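PDB 6X42: serine repeat antigen 5 from Plasmodium falciparum, which has a papain-family cysteine protease fold with a prodomain and, as a pseudo-zymogen, probably lacks ordinary proteolytic activity. Local coordinates for residues 60-65 against 275-280; 75-80 against 116-121; 109-114 against 136-141; 181-186 against 221-226. All coordinates share one frame; numbering follows the deposited sequence.

Interaction 1 (60-65 against 275-280); sequences YHLETI and VIFNVD
His61 meets Phe277 twice, once at the backbone and once at the ring. The amide of Phe277 donates to His61 NE2 over 3.0 Å, nearly straight at 168° and close to the imidazole plane. That NE2 is the acceptor is consistent with a neutral ring carrying its hydrogen on ND1, which is hydrogen-bonded to Ser188 OG. With a partner on each nitrogen, the buried ring is held against rotation. A chi1 of -176° sets CG opposite the backbone N and carries the imidazole off the helix to the strand. There its edge is directed at the face of the Phe277 ring in an offset edge-to-face pair, centroids 5.3 Å apart and planes inclined at 61°; His61 CD2 lies 3.6 Å from Phe277 CD2. This joins the two halves of a papain-like fold, the short segments 9.3 Å apart between axes: helix 53-68 corresponds to the long central helix of the L domain, and strand 273-280 belongs to the sheet of the R domain. One turn along the helix, Ile65 CD1 lies over one face of the His61 ring. Leu62 instead reaches the rim of Phe277, its CD2 3.9 Å from Phe277 CD2 and near the ring plane, the side chains crossing at about a right angle. Farther along the strand, Val279 CG2 touches Ile65 CG2 at 4.1 Å, while Val279 CG1 is 4.3 Å from Leu62 CD2.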
loop_
_atom_site.group_PDB
_atom_site.type_symbol
_atom_site.label_atom_id
_atom_site.label_comp_id
_atom_site.label_asym_id
_atom_site.label_seq_id
_atom_site.Cartn_x
_atom_site.Cartn_y
_atom_site.Cartn_z
ATOM N N TYR A 60 1.406 5.067 2.582
ATOM C CA TYR A 60 2.705 4.556 2.159
ATOM C C TYR A 60 2.869 4.662 0.645
ATOM O O TYR A 60 3.947 4.978 0.152
ATOM C CB TYR A 60 2.898 3.122 2.620
ATOM C CG TYR A 60 4.193 2.500 2.161
ATOM C CD1 TYR A 60 5.399 2.737 2.831
ATOM C CD2 TYR A 60 4.229 1.708 1.021
ATOM C CE1 TYR A 60 6.582 2.144 2.416
ATOM C CE2 TYR A 60 5.396 1.116 0.598
ATOM C CZ TYR A 60 6.575 1.333 1.286
ATOM O OH TYR A 60 7.714 0.696 0.836
ATOM N N HIS A 61 1.797 4.408 -0.104
ATOM C CA HIS A 61 1.835 4.574 -1.555
ATOM C C HIS A 61 2.184 6.015 -1.933
ATOM O O HIS A 61 3.004 6.235 -2.826
ATOM C CB HIS A 61 0.502 4.089 -2.130
ATOM C CG HIS A 61 0.408 4.100 -3.629
ATOM N ND1 HIS A 61 1.302 3.461 -4.457
ATOM C CD2 HIS A 61 -0.532 4.632 -4.445
ATOM C CE1 HIS A 61 0.931 3.638 -5.718
ATOM N NE2 HIS A 61 -0.196 4.319 -5.737
ATOM N N LEU A 62 1.610 7.007 -1.242
ATOM C CA LEU A 62 2.018 8.391 -1.469
ATOM C C LEU A 62 3.455 8.642 -1.021
ATOM O O LEU A 62 4.182 9.407 -1.673
ATOM C CB LEU A 62 1.069 9.362 -0.771
ATOM C CG LEU A 62 -0.318 9.555 -1.344
ATOM C CD1 LEU A 62 -1.037 10.657 -0.566
ATOM C CD2 LEU A 62 -0.235 9.922 -2.829
ATOM N N GLU A 63 3.881 8.032 0.094
ATOM C CA GLU A 63 5.271 8.183 0.546
ATOM C C GLU A 63 6.263 7.636 -0.493
ATOM O O GLU A 63 7.309 8.250 -0.741
ATOM C CB GLU A 63 5.484 7.517 1.913
ATOM C CG GLU A 63 4.726 8.242 3.036
ATOM C CD GLU A 63 4.460 7.388 4.276
ATOM O OE1 GLU A 63 4.860 6.195 4.294
ATOM O OE2 GLU A 63 3.849 7.921 5.243
ATOM N N THR A 64 5.956 6.497 -1.133
ATOM C CA THR A 64 6.894 5.989 -2.140
ATOM C C THR A 64 6.859 6.848 -3.395
ATOM O O THR A 64 7.897 7.055 -4.026
ATOM C CB THR A 64 6.713 4.494 -2.462
ATOM O OG1 THR A 64 5.484 4.234 -3.162
ATOM C CG2 THR A 64 6.750 3.632 -1.200
ATOM N N ILE A 65 5.674 7.345 -3.775
ATOM C CA ILE A 65 5.602 8.259 -4.906
ATOM C C ILE A 65 6.463 9.485 -4.636
ATOM O O ILE A 65 7.207 9.941 -5.514
ATOM C CB ILE A 65 4.139 8.633 -5.215
ATOM C CG1 ILE A 65 3.393 7.446 -5.832
ATOM C CG2 ILE A 65 4.091 9.862 -6.107
ATOM C CD1 ILE A 65 1.881 7.576 -5.860
ATOM N N VAL A 275 -4.631 -1.185 -6.027
ATOM C CA VAL A 275 -5.030 0.192 -6.284
ATOM C C VAL A 275 -3.781 1.040 -6.468
ATOM O O VAL A 275 -2.804 0.909 -5.717
ATOM C CB VAL A 275 -5.913 0.762 -5.152
ATOM C CG1 VAL A 275 -6.320 2.196 -5.431
ATOM C CG2 VAL A 275 -7.132 -0.093 -4.942
ATOM N N ILE A 276 -3.824 1.922 -7.462
ATOM C CA ILE A 276 -2.802 2.938 -7.679
ATOM C C ILE A 276 -3.457 4.314 -7.657
ATOM O O ILE A 276 -4.623 4.474 -8.032
ATOM C CB ILE A 276 -1.983 2.748 -8.969
ATOM C CG1 ILE A 276 -2.845 2.874 -10.200
ATOM C CG2 ILE A 276 -1.306 1.391 -8.961
ATOM C CD1 ILE A 276 -2.042 2.949 -11.483
ATOM N N PHE A 277 -2.714 5.293 -7.141
ATOM C CA PHE A 277 -3.155 6.677 -7.121
ATOM C C PHE A 277 -2.565 7.421 -8.308
ATOM O O PHE A 277 -1.375 7.268 -8.619
ATOM C CB PHE A 277 -2.734 7.348 -5.828
ATOM C CG PHE A 277 -3.475 6.873 -4.590
ATOM C CD1 PHE A 277 -4.697 6.214 -4.656
ATOM C CD2 PHE A 277 -2.944 7.133 -3.330
ATOM C CE1 PHE A 277 -5.349 5.823 -3.493
ATOM C CE2 PHE A 277 -3.610 6.744 -2.167
ATOM C CZ PHE A 277 -4.807 6.107 -2.255
ATOM N N ASN A 278 -3.391 8.238 -8.948
ATOM C CA ASN A 278 -2.985 9.029 -10.108
ATOM C C ASN A 278 -2.823 10.474 -9.650
ATOM O O ASN A 278 -3.808 11.190 -9.465
ATOM C CB ASN A 278 -4.038 8.880 -11.188
ATOM C CG ASN A 278 -4.271 7.432 -11.571
ATOM O OD1 ASN A 278 -3.324 6.678 -11.776
ATOM N ND2 ASN A 278 -5.528 7.031 -11.645
ATOM N N VAL A 279 -1.575 10.888 -9.434
ATOM C CA VAL A 279 -1.292 12.208 -8.883
ATOM C C VAL A 279 -0.251 12.938 -9.719
ATOM O O VAL A 279 0.594 12.329 -10.380
ATOM C CB VAL A 279 -0.833 12.122 -7.417
ATOM C CG1 VAL A 279 -1.876 11.392 -6.574
ATOM C CG2 VAL A 279 0.510 11.430 -7.344
ATOM N N ASP A 280 -0.334 14.262 -9.701
ATOM C CA ASP A 280 0.703 15.124 -10.252
ATOM C C ASP A 280 1.486 15.688 -9.079
ATOM O O ASP A 280 0.899 16.214 -8.125
ATOM C CB ASP A 280 0.111 16.264 -11.087
ATOM C CG ASP A 280 1.173 17.259 -11.574
#

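Interaction 2 (75-80 against 116-121); sequences KISALY and SNYPYN
Leu79 stands over the Tyr118 ring in the tight half of this contact, its chi1 of -166° swinging CG to the far side from the backbone N and to 3.4 Å from Tyr118 CE2. The CD2 methyl of Leu79 lies 3.7 Å from the centroid of Tyr118, 23° off the normal, a CH-pi contact with the side chains crossing at about a right angle. Beside it Ser77 is the N-cap of helix 78-83. Its OG accepts from Tyr80 N at 3.0 Å and donates to Tyr118 O at 2.8 Å, meeting a lone pair in the carbonyl plane, so one hydroxyl caps the helix and holds the loop. Tyr118 O is gripped again by a water 2.8 Å away, which accepts from Leu79 N at 2.9 Å. Toward Tyr120 the fit slackens: Tyr120 CD1 comes no closer than 4.1 Å to Ala78 CB, and solvent-exposed Pro119 points its CB away, though Pro119 O stays 3.4 Å from Leu79 CD2. The phenol ends are fixed elsewhere, Tyr118 OH by Glu127 and Asn83, Tyr120 OH by Gln47 and Thr52. The cap thus sits in the papain-like domain between helix 53-68, where Ala78 packs on Ile55 and Phe56, and the long loop from helix 99-109 to strand 144-145.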
loop_
_atom_site.group_PDB
_atom_site.type_symbol
_atom_site.label_atom_id
_atom_site.label_comp_id
_atom_site.label_asym_id
_atom_site.label_seq_id
_atom_site.Cartn_x
_atom_site.Cartn_y
_atom_site.Cartn_z
ATOM N N LYS A 75 7.260 10.658 6.901
ATOM C CA LYS A 75 6.008 9.938 7.081
ATOM C C LYS A 75 4.816 10.877 7.167
ATOM O O LYS A 75 4.859 11.910 7.844
ATOM C CB LYS A 75 6.054 9.092 8.349
ATOM C CG LYS A 75 7.073 7.991 8.296
ATOM C CD LYS A 75 6.842 7.062 7.129
ATOM C CE LYS A 75 7.618 5.770 7.267
ATOM N NZ LYS A 75 7.283 5.050 8.511
ATOM N N ILE A 76 3.711 10.456 6.532
ATOM C CA ILE A 76 2.408 11.112 6.650
ATOM C C ILE A 76 1.744 10.721 7.967
ATOM O O ILE A 76 1.860 9.582 8.414
ATOM C CB ILE A 76 1.533 10.700 5.450
ATOM C CG1 ILE A 76 2.119 11.255 4.147
ATOM C CG2 ILE A 76 0.079 11.131 5.634
ATOM C CD1 ILE A 76 1.584 10.619 2.857
ATOM N N SER A 77 1.012 11.658 8.586
ATOM C CA SER A 77 0.264 11.352 9.804
ATOM C C SER A 77 -0.961 10.512 9.467
ATOM O O SER A 77 -1.971 11.031 8.986
ATOM C CB SER A 77 -0.155 12.664 10.465
ATOM O OG SER A 77 -1.076 12.436 11.519
ATOM N N ALA A 78 -0.916 9.216 9.776
ATOM C CA ALA A 78 -2.106 8.389 9.625
ATOM C C ALA A 78 -3.227 8.883 10.530
ATOM O O ALA A 78 -4.408 8.777 10.189
ATOM C CB ALA A 78 -1.797 6.936 9.973
ATOM N N LEU A 79 -2.874 9.379 11.719
ATOM C CA LEU A 79 -3.896 9.791 12.683
ATOM C C LEU A 79 -4.699 10.986 12.180
ATOM O O LEU A 79 -5.912 11.068 12.405
ATOM C CB LEU A 79 -3.241 10.086 14.029
ATOM C CG LEU A 79 -4.191 10.195 15.225
ATOM C CD1 LEU A 79 -4.886 8.863 15.485
ATOM C CD2 LEU A 79 -3.434 10.668 16.472
ATOM N N TYR A 80 -4.050 11.910 11.465
ATOM C CA TYR A 80 -4.786 13.033 10.896
ATOM C C TYR A 80 -5.841 12.547 9.913
ATOM O O TYR A 80 -6.991 13.007 9.931
ATOM C CB TYR A 80 -3.830 14.015 10.221
ATOM C CG TYR A 80 -4.496 15.327 9.862
ATOM C CD1 TYR A 80 -4.603 16.353 10.782
ATOM C CD2 TYR A 80 -5.060 15.517 8.609
ATOM C CE1 TYR A 80 -5.236 17.548 10.462
ATOM C CE2 TYR A 80 -5.685 16.708 8.277
ATOM C CZ TYR A 80 -5.781 17.716 9.208
ATOM O OH TYR A 80 -6.417 18.907 8.889
ATOM N N SER A 116 5.403 13.390 12.580
ATOM C CA SER A 116 6.013 14.087 13.707
ATOM C C SER A 116 5.071 15.122 14.311
ATOM O O SER A 116 5.097 15.360 15.525
ATOM C CB SER A 116 7.314 14.745 13.246
ATOM O OG SER A 116 8.263 13.754 12.889
ATOM N N ASN A 117 4.223 15.739 13.490
ATOM C CA ASN A 117 3.324 16.779 13.965
ATOM C C ASN A 117 2.114 16.229 14.706
ATOM O O ASN A 117 1.556 16.910 15.566
ATOM C CB ASN A 117 2.813 17.587 12.768
ATOM C CG ASN A 117 3.920 18.265 11.987
ATOM O OD1 ASN A 117 3.846 18.350 10.761
ATOM N ND2 ASN A 117 4.938 18.775 12.683
ATOM N N TYR A 118 1.684 15.015 14.377
ATOM C CA TYR A 118 0.469 14.436 14.963
ATOM C C TYR A 118 0.654 12.925 14.934
ATOM O O TYR A 118 0.147 12.221 14.044
ATOM C CB TYR A 118 -0.783 14.914 14.220
ATOM C CG TYR A 118 -2.112 14.537 14.840
ATOM C CD1 TYR A 118 -2.410 14.837 16.170
ATOM C CD2 TYR A 118 -3.087 13.912 14.088
ATOM C CE1 TYR A 118 -3.625 14.488 16.733
ATOM C CE2 TYR A 118 -4.307 13.583 14.632
ATOM C CZ TYR A 118 -4.573 13.860 15.954
ATOM O OH TYR A 118 -5.793 13.488 16.464
ATOM N N PRO A 119 1.429 12.392 15.874
ATOM C CA PRO A 119 1.896 11.006 15.746
ATOM C C PRO A 119 0.850 9.982 16.169
ATOM O O PRO A 119 -0.053 10.249 16.960
ATOM C CB PRO A 119 3.103 10.959 16.678
ATOM C CG PRO A 119 2.905 12.079 17.618
ATOM C CD PRO A 119 2.182 13.130 16.900
ATOM N N TYR A 120 1.023 8.765 15.670
ATOM C CA TYR A 120 -0.010 7.748 15.801
ATOM C C TYR A 120 0.022 7.045 17.152
ATOM O O TYR A 120 1.066 6.591 17.621
ATOM C CB TYR A 120 0.135 6.715 14.689
ATOM C CG TYR A 120 -0.985 5.707 14.594
ATOM C CD1 TYR A 120 -2.169 6.011 13.920
ATOM C CD2 TYR A 120 -0.859 4.449 15.168
ATOM C CE1 TYR A 120 -3.190 5.078 13.791
ATOM C CE2 TYR A 120 -1.874 3.518 15.075
ATOM C CZ TYR A 120 -3.039 3.821 14.373
ATOM O OH TYR A 120 -4.061 2.906 14.229
ATOM N N ASN A 121 -1.152 6.904 17.744
ATOM C CA ASN A 121 -1.388 5.958 18.823
ATOM C C ASN A 121 -2.793 5.476 18.544
ATOM O O ASN A 121 -3.702 6.301 18.392
ATOM C CB ASN A 121 -1.273 6.621 20.215
ATOM C CG ASN A 121 -1.383 5.633 21.377
ATOM O OD1 ASN A 121 -2.077 4.619 21.279
ATOM N ND2 ASN A 121 -0.714 5.946 22.497
HETATM O O HOH W 1 -0.243 9.661 12.930
#

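Interaction 3 (109-114 against 136-141); sequences YGFLPA and WMNLWD
Phe111 and Asn138 stack with ring and amide planes only 14° apart. Asn138 OD1 closes an Asx turn by accepting from Trp140 N, two residues on, at 3.0 Å, within a type I beta turn from Asn138 to Asp141. The same oxygen receives Leu112 N, also at 3.0 Å, from across the contact. Neither donor uses a lone pair: Leu112 N stands 41° out of the carbonyl plane, and Trp140 N approaches from the opposite face. The other end of the amide is spent as well, for Asn138 ND2 donates to Gly110 O at 3.2 Å, meeting a lone pair of that carbonyl. Three bonds therefore fix the rotation of the amide, while the Phe111 ring covers one side of it, Asn138 CG lying 3.7 Å above the plane of that ring. Asn138 is brought there by a chi1 of -170°, which puts CG opposite its backbone N.

On one flank of this stack, Leu139 N bonds to Leu112 O, and Leu112 sets its CD1 against the CB of Trp140. On the other, Pro113 lays its ring obliquely by the six-membered ring of Trp136, CB and CG each 3.8 Å from Trp136 CE3; Pro113 also rests on Tyr80 of helix 78-83. Together these joined loops follow helix 99-109 in the papain-like fold, with Leu112 reaching Ile106. Met137, largely on the solvent side, runs out extended through chi2, which puts SD 4.0 Å from Ala114 CB; the bend at chi3 then turns only the terminal CE.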
loop_
_atom_site.group_PDB
_atom_site.type_symbol
_atom_site.label_atom_id
_atom_site.label_comp_id
_atom_site.label_asym_id
_atom_site.label_seq_id
_atom_site.Cartn_x
_atom_site.Cartn_y
_atom_site.Cartn_z
ATOM N N TYR A 109 -9.554 18.282 2.576
ATOM C CA TYR A 109 -8.738 18.996 3.553
ATOM C C TYR A 109 -7.503 19.662 2.960
ATOM O O TYR A 109 -7.071 20.691 3.479
ATOM C CB TYR A 109 -8.352 18.058 4.713
ATOM C CG TYR A 109 -9.531 17.808 5.635
ATOM C CD1 TYR A 109 -10.523 16.887 5.301
ATOM C CD2 TYR A 109 -9.689 18.549 6.808
ATOM C CE1 TYR A 109 -11.616 16.692 6.118
ATOM C CE2 TYR A 109 -10.777 18.352 7.635
ATOM C CZ TYR A 109 -11.737 17.431 7.279
ATOM O OH TYR A 109 -12.822 17.234 8.092
ATOM N N GLY A 110 -6.946 19.136 1.871
ATOM C CA GLY A 110 -5.803 19.777 1.236
ATOM C C GLY A 110 -4.515 19.739 2.028
ATOM O O GLY A 110 -3.519 20.331 1.600
ATOM N N PHE A 111 -4.488 19.047 3.164
ATOM C CA PHE A 111 -3.338 19.079 4.059
ATOM C C PHE A 111 -3.059 17.672 4.549
ATOM O O PHE A 111 -3.963 16.992 5.047
ATOM C CB PHE A 111 -3.634 20.001 5.249
ATOM C CG PHE A 111 -2.410 20.620 5.871
ATOM C CD1 PHE A 111 -2.061 21.933 5.593
ATOM C CD2 PHE A 111 -1.613 19.890 6.742
ATOM C CE1 PHE A 111 -0.936 22.511 6.174
ATOM C CE2 PHE A 111 -0.486 20.457 7.324
ATOM C CZ PHE A 111 -0.148 21.771 7.040
ATOM N N LEU A 112 -1.817 17.232 4.398
ATOM C CA LEU A 112 -1.350 15.987 5.000
ATOM C C LEU A 112 -0.226 16.377 5.934
ATOM O O LEU A 112 0.902 16.641 5.477
ATOM C CB LEU A 112 -0.851 14.987 3.962
ATOM C CG LEU A 112 -1.952 14.380 3.109
ATOM C CD1 LEU A 112 -1.299 13.563 2.014
ATOM C CD2 LEU A 112 -2.919 13.555 3.960
ATOM N N PRO A 113 -0.476 16.440 7.233
ATOM C CA PRO A 113 0.610 16.689 8.172
ATOM C C PRO A 113 1.578 15.520 8.208
ATOM O O PRO A 113 1.268 14.379 7.852
ATOM C CB PRO A 113 -0.101 16.829 9.523
ATOM C CG PRO A 113 -1.545 17.063 9.209
ATOM C CD PRO A 113 -1.781 16.347 7.910
ATOM N N ALA A 114 2.761 15.826 8.697
ATOM C CA ALA A 114 3.747 14.807 8.973
ATOM C C ALA A 114 3.415 14.078 10.272
ATOM O O ALA A 114 2.826 14.649 11.205
ATOM C CB ALA A 114 5.128 15.453 9.077
ATOM N N TRP A 136 3.490 23.172 11.255
ATOM C CA TRP A 136 3.318 21.844 10.682
ATOM C C TRP A 136 3.719 21.825 9.205
ATOM O O TRP A 136 3.515 22.800 8.478
ATOM C CB TRP A 136 1.856 21.416 10.842
ATOM C CG TRP A 136 1.473 20.915 12.225
ATOM C CD1 TRP A 136 2.173 21.056 13.386
ATOM C CD2 TRP A 136 0.291 20.178 12.558
ATOM N NE1 TRP A 136 1.499 20.452 14.425
ATOM C CE2 TRP A 136 0.333 19.913 13.945
ATOM C CE3 TRP A 136 -0.798 19.711 11.819
ATOM C CZ2 TRP A 136 -0.665 19.186 14.599
ATOM C CZ3 TRP A 136 -1.795 19.006 12.473
ATOM C CH2 TRP A 136 -1.719 18.745 13.847
ATOM N N MET A 137 4.306 20.705 8.768
ATOM C CA MET A 137 4.601 20.473 7.356
ATOM C C MET A 137 3.359 20.003 6.609
ATOM O O MET A 137 2.578 19.210 7.131
ATOM C CB MET A 137 5.595 19.322 7.189
ATOM C CG MET A 137 6.869 19.367 7.976
ATOM S SD MET A 137 7.868 17.893 7.593
ATOM C CE MET A 137 8.053 17.994 5.802
ATOM N N ASN A 138 3.213 20.436 5.363
ATOM C CA ASN A 138 2.185 19.901 4.465
ATOM C C ASN A 138 2.870 19.021 3.424
ATOM O O ASN A 138 3.477 19.524 2.475
ATOM C CB ASN A 138 1.391 21.008 3.776
ATOM C CG ASN A 138 0.175 20.477 3.035
ATOM O OD1 ASN A 138 -0.064 19.263 2.987
ATOM N ND2 ASN A 138 -0.602 21.384 2.452
ATOM N N LEU A 139 2.743 17.711 3.581
ATOM C CA LEU A 139 3.364 16.780 2.646
ATOM C C LEU A 139 2.564 16.645 1.362
ATOM O O LEU A 139 2.947 15.868 0.481
ATOM C CB LEU A 139 3.552 15.421 3.321
ATOM C CG LEU A 139 4.477 15.478 4.543
ATOM C CD1 LEU A 139 4.448 14.154 5.285
ATOM C CD2 LEU A 139 5.903 15.836 4.130
ATOM N N TRP A 140 1.467 17.384 1.249
ATOM C CA TRP A 140 0.652 17.457 0.048
ATOM C C TRP A 140 0.779 18.814 -0.629
ATOM O O TRP A 140 0.045 19.100 -1.573
ATOM C CB TRP A 140 -0.808 17.177 0.413
ATOM C CG TRP A 140 -1.682 17.013 -0.770
ATOM C CD1 TRP A 140 -2.827 17.696 -1.040
ATOM C CD2 TRP A 140 -1.493 16.098 -1.849
ATOM N NE1 TRP A 140 -3.358 17.277 -2.235
ATOM C CE2 TRP A 140 -2.559 16.289 -2.748
ATOM C CE3 TRP A 140 -0.523 15.137 -2.148
ATOM C CZ2 TRP A 140 -2.681 15.560 -3.922
ATOM C CZ3 TRP A 140 -0.653 14.412 -3.324
ATOM C CH2 TRP A 140 -1.719 14.622 -4.185
ATOM N N ASP A 141 1.679 19.666 -0.159
ATOM C CA ASP A 141 1.906 20.936 -0.830
ATOM C C ASP A 141 2.278 20.686 -2.290
ATOM O O ASP A 141 3.105 19.821 -2.597
ATOM C CB ASP A 141 3.012 21.694 -0.099
ATOM C CG ASP A 141 2.917 23.193 -0.279
ATOM O OD1 ASP A 141 3.985 23.838 -0.283
ATOM O OD2 ASP A 141 1.791 23.721 -0.424
#

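Interaction 4 (181-186 against 221-226); sequences TEVMNK and VNIVGY
Val183 lies above Val224 where helix and strand run almost perpendicular: the axes of the two segments approach to 8.3 Å with their directions 94° apart, and the CA atoms of these two residues are 6.1 Å from each other. The strand is not regular at this point, because a classic beta bulge sets two residues, Val224 and Gly225, against the single Ile241 of the neighbouring strand. Val183 points its two methyls at successive residues of the strand. With chi1 at 171°, its CG1 comes within 3.6 Å of Val224 O, while its CG2 reaches Ile223, one residue before Val224, at 4.1 Å from Ile223 CG2, the two side chains crossing at about a right angle. Helix 172-186 packs in this way on strand 219-230, part of the curled, largely antiparallel sheet that corresponds to the barrel of the papain R domain. Past the bulge Tyr226 turns toward the helix. Its chi1 of 47° places CG between the backbone N and the carbonyl carbon, and ring atom CE1 then lies 4.1 Å from Val183 CG1. The Tyr226 hydroxyl is hydrogen-bonded to Asn25 O. On the helix itself Lys186 NZ forms a salt bridge of 2.7 Å to the syn lone pair of Glu182 OE1, one turn back. The carbonyls of Val183 and Met184 accept hydrogen bonds from the two terminal nitrogens of Arg31.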
loop_
_atom_site.group_PDB
_atom_site.type_symbol
_atom_site.label_atom_id
_atom_site.label_comp_id
_atom_site.label_asym_id
_atom_site.label_seq_id
_atom_site.Cartn_x
_atom_site.Cartn_y
_atom_site.Cartn_z
ATOM N N THR A 181 5.111 -2.983 -13.236
ATOM C CA THR A 181 5.330 -1.653 -13.800
ATOM C C THR A 181 5.066 -0.546 -12.781
ATOM O O THR A 181 5.841 0.414 -12.678
ATOM C CB THR A 181 4.439 -1.464 -15.025
ATOM O OG1 THR A 181 4.798 -2.444 -16.011
ATOM C CG2 THR A 181 4.641 -0.078 -15.626
ATOM N N GLU A 182 3.982 -0.672 -12.010
ATOM C CA GLU A 182 3.644 0.350 -11.021
ATOM C C GLU A 182 4.617 0.346 -9.849
ATOM O O GLU A 182 4.972 1.409 -9.329
ATOM C CB GLU A 182 2.204 0.177 -10.559
ATOM C CG GLU A 182 1.185 0.307 -11.678
ATOM C CD GLU A 182 1.155 1.675 -12.311
ATOM O OE1 GLU A 182 1.572 2.655 -11.659
ATOM O OE2 GLU A 182 0.699 1.767 -13.465
ATOM N N VAL A 183 5.060 -0.834 -9.412
ATOM C CA VAL A 183 6.077 -0.894 -8.363
ATOM C C VAL A 183 7.355 -0.209 -8.833
ATOM O O VAL A 183 7.964 0.575 -8.096
ATOM C CB VAL A 183 6.311 -2.351 -7.925
ATOM C CG1 VAL A 183 7.522 -2.465 -6.994
ATOM C CG2 VAL A 183 5.070 -2.916 -7.245
ATOM N N MET A 184 7.759 -0.464 -10.076
ATOM C CA MET A 184 8.951 0.188 -10.612
ATOM C C MET A 184 8.784 1.702 -10.669
ATOM O O MET A 184 9.689 2.449 -10.290
ATOM C CB MET A 184 9.243 -0.348 -12.012
ATOM C CG MET A 184 9.744 -1.775 -11.980
ATOM S SD MET A 184 10.152 -2.452 -13.586
ATOM C CE MET A 184 11.294 -1.207 -14.194
ATOM N N ASN A 185 7.628 2.175 -11.139
ATOM C CA ASN A 185 7.461 3.595 -11.416
ATOM C C ASN A 185 7.030 4.409 -10.203
ATOM O O ASN A 185 7.485 5.553 -10.045
ATOM C CB ASN A 185 6.437 3.783 -12.535
ATOM C CG ASN A 185 6.954 3.336 -13.893
ATOM O OD1 ASN A 185 8.153 3.110 -14.095
ATOM N ND2 ASN A 185 6.037 3.167 -14.822
ATOM N N LYS A 186 6.151 3.861 -9.358
ATOM C CA LYS A 186 5.633 4.582 -8.203
ATOM C C LYS A 186 6.221 4.128 -6.875
ATOM O O LYS A 186 5.976 4.785 -5.852
ATOM C CB LYS A 186 4.110 4.448 -8.146
ATOM C CG LYS A 186 3.373 5.216 -9.251
ATOM C CD LYS A 186 1.885 4.849 -9.327
ATOM C CE LYS A 186 1.153 5.753 -10.264
ATOM N NZ LYS A 186 1.343 5.337 -11.663
ATOM N N VAL A 221 -2.488 -3.752 2.349
ATOM C CA VAL A 221 -1.048 -3.895 2.461
ATOM C C VAL A 221 -0.431 -3.218 1.237
ATOM O O VAL A 221 -1.133 -2.585 0.459
ATOM C CB VAL A 221 -0.631 -5.373 2.581
ATOM C CG1 VAL A 221 -1.155 -5.973 3.882
ATOM C CG2 VAL A 221 -1.121 -6.172 1.375
ATOM N N ASN A 222 0.894 -3.308 1.074
ATOM C CA ASN A 222 1.529 -2.773 -0.129
ATOM C C ASN A 222 2.398 -3.847 -0.754
ATOM O O ASN A 222 3.171 -4.510 -0.059
ATOM C CB ASN A 222 2.389 -1.549 0.176
ATOM C CG ASN A 222 1.583 -0.405 0.750
ATOM O OD1 ASN A 222 1.492 -0.249 1.971
ATOM N ND2 ASN A 222 0.956 0.382 -0.129
ATOM N N ILE A 223 2.325 -3.977 -2.076
ATOM C CA ILE A 223 3.338 -4.728 -2.809
ATOM C C ILE A 223 4.466 -3.765 -3.124
ATOM O O ILE A 223 4.231 -2.677 -3.668
ATOM C CB ILE A 223 2.765 -5.388 -4.069
ATOM C CG1 ILE A 223 1.716 -6.433 -3.699
ATOM C CG2 ILE A 223 3.895 -6.014 -4.884
ATOM C CD1 ILE A 223 0.922 -6.950 -4.893
ATOM N N VAL A 224 5.682 -4.140 -2.730
ATOM C CA VAL A 224 6.842 -3.257 -2.794
ATOM C C VAL A 224 7.991 -3.819 -3.605
ATOM O O VAL A 224 8.996 -3.122 -3.785
ATOM C CB VAL A 224 7.315 -2.840 -1.385
ATOM C CG1 VAL A 224 6.164 -2.223 -0.612
ATOM C CG2 VAL A 224 7.933 -4.006 -0.611
ATOM N N GLY A 225 7.892 -5.054 -4.061
ATOM C CA GLY A 225 8.964 -5.679 -4.810
ATOM C C GLY A 225 8.534 -7.076 -5.201
ATOM O O GLY A 225 7.375 -7.472 -5.013
ATOM N N TYR A 226 9.486 -7.819 -5.761
ATOM C CA TYR A 226 9.189 -9.114 -6.360
ATOM C C TYR A 226 10.499 -9.766 -6.791
ATOM O O TYR A 226 11.542 -9.112 -6.919
ATOM C CB TYR A 226 8.254 -8.997 -7.573
ATOM C CG TYR A 226 8.658 -7.914 -8.543
ATOM C CD1 TYR A 226 8.068 -6.657 -8.482
ATOM C CD2 TYR A 226 9.626 -8.144 -9.522
ATOM C CE1 TYR A 226 8.430 -5.657 -9.357
ATOM C CE2 TYR A 226 9.973 -7.160 -10.406
ATOM C CZ TYR A 226 9.376 -5.911 -10.306
ATOM O OH TYR A 226 9.712 -4.883 -11.148
#

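In the fold
Helix 53-68 opens the series: its segment 60-65 pairs with 275-280 near the C terminus, so interaction 1 closes the longest loop and encloses the other three. Next come 75-80 and 109-114, whose partners 116-121 and 136-141 alternate with them, so interactions 2 and 3 cross; Ser77 N to Pro113 O, at 2.8 Å, links them directly. Interaction 4 follows in series, closing its own loop from helix 172-186 to strand 219-230 at about 10 Å, nearest atoms, from interaction 2. It reaches the same sheet as interaction 1, and Thr64 OG1 lies 2.8 Å from Lys186 O. Helix 53-68 thereby touches both the helix-and-loop side and the sheet side.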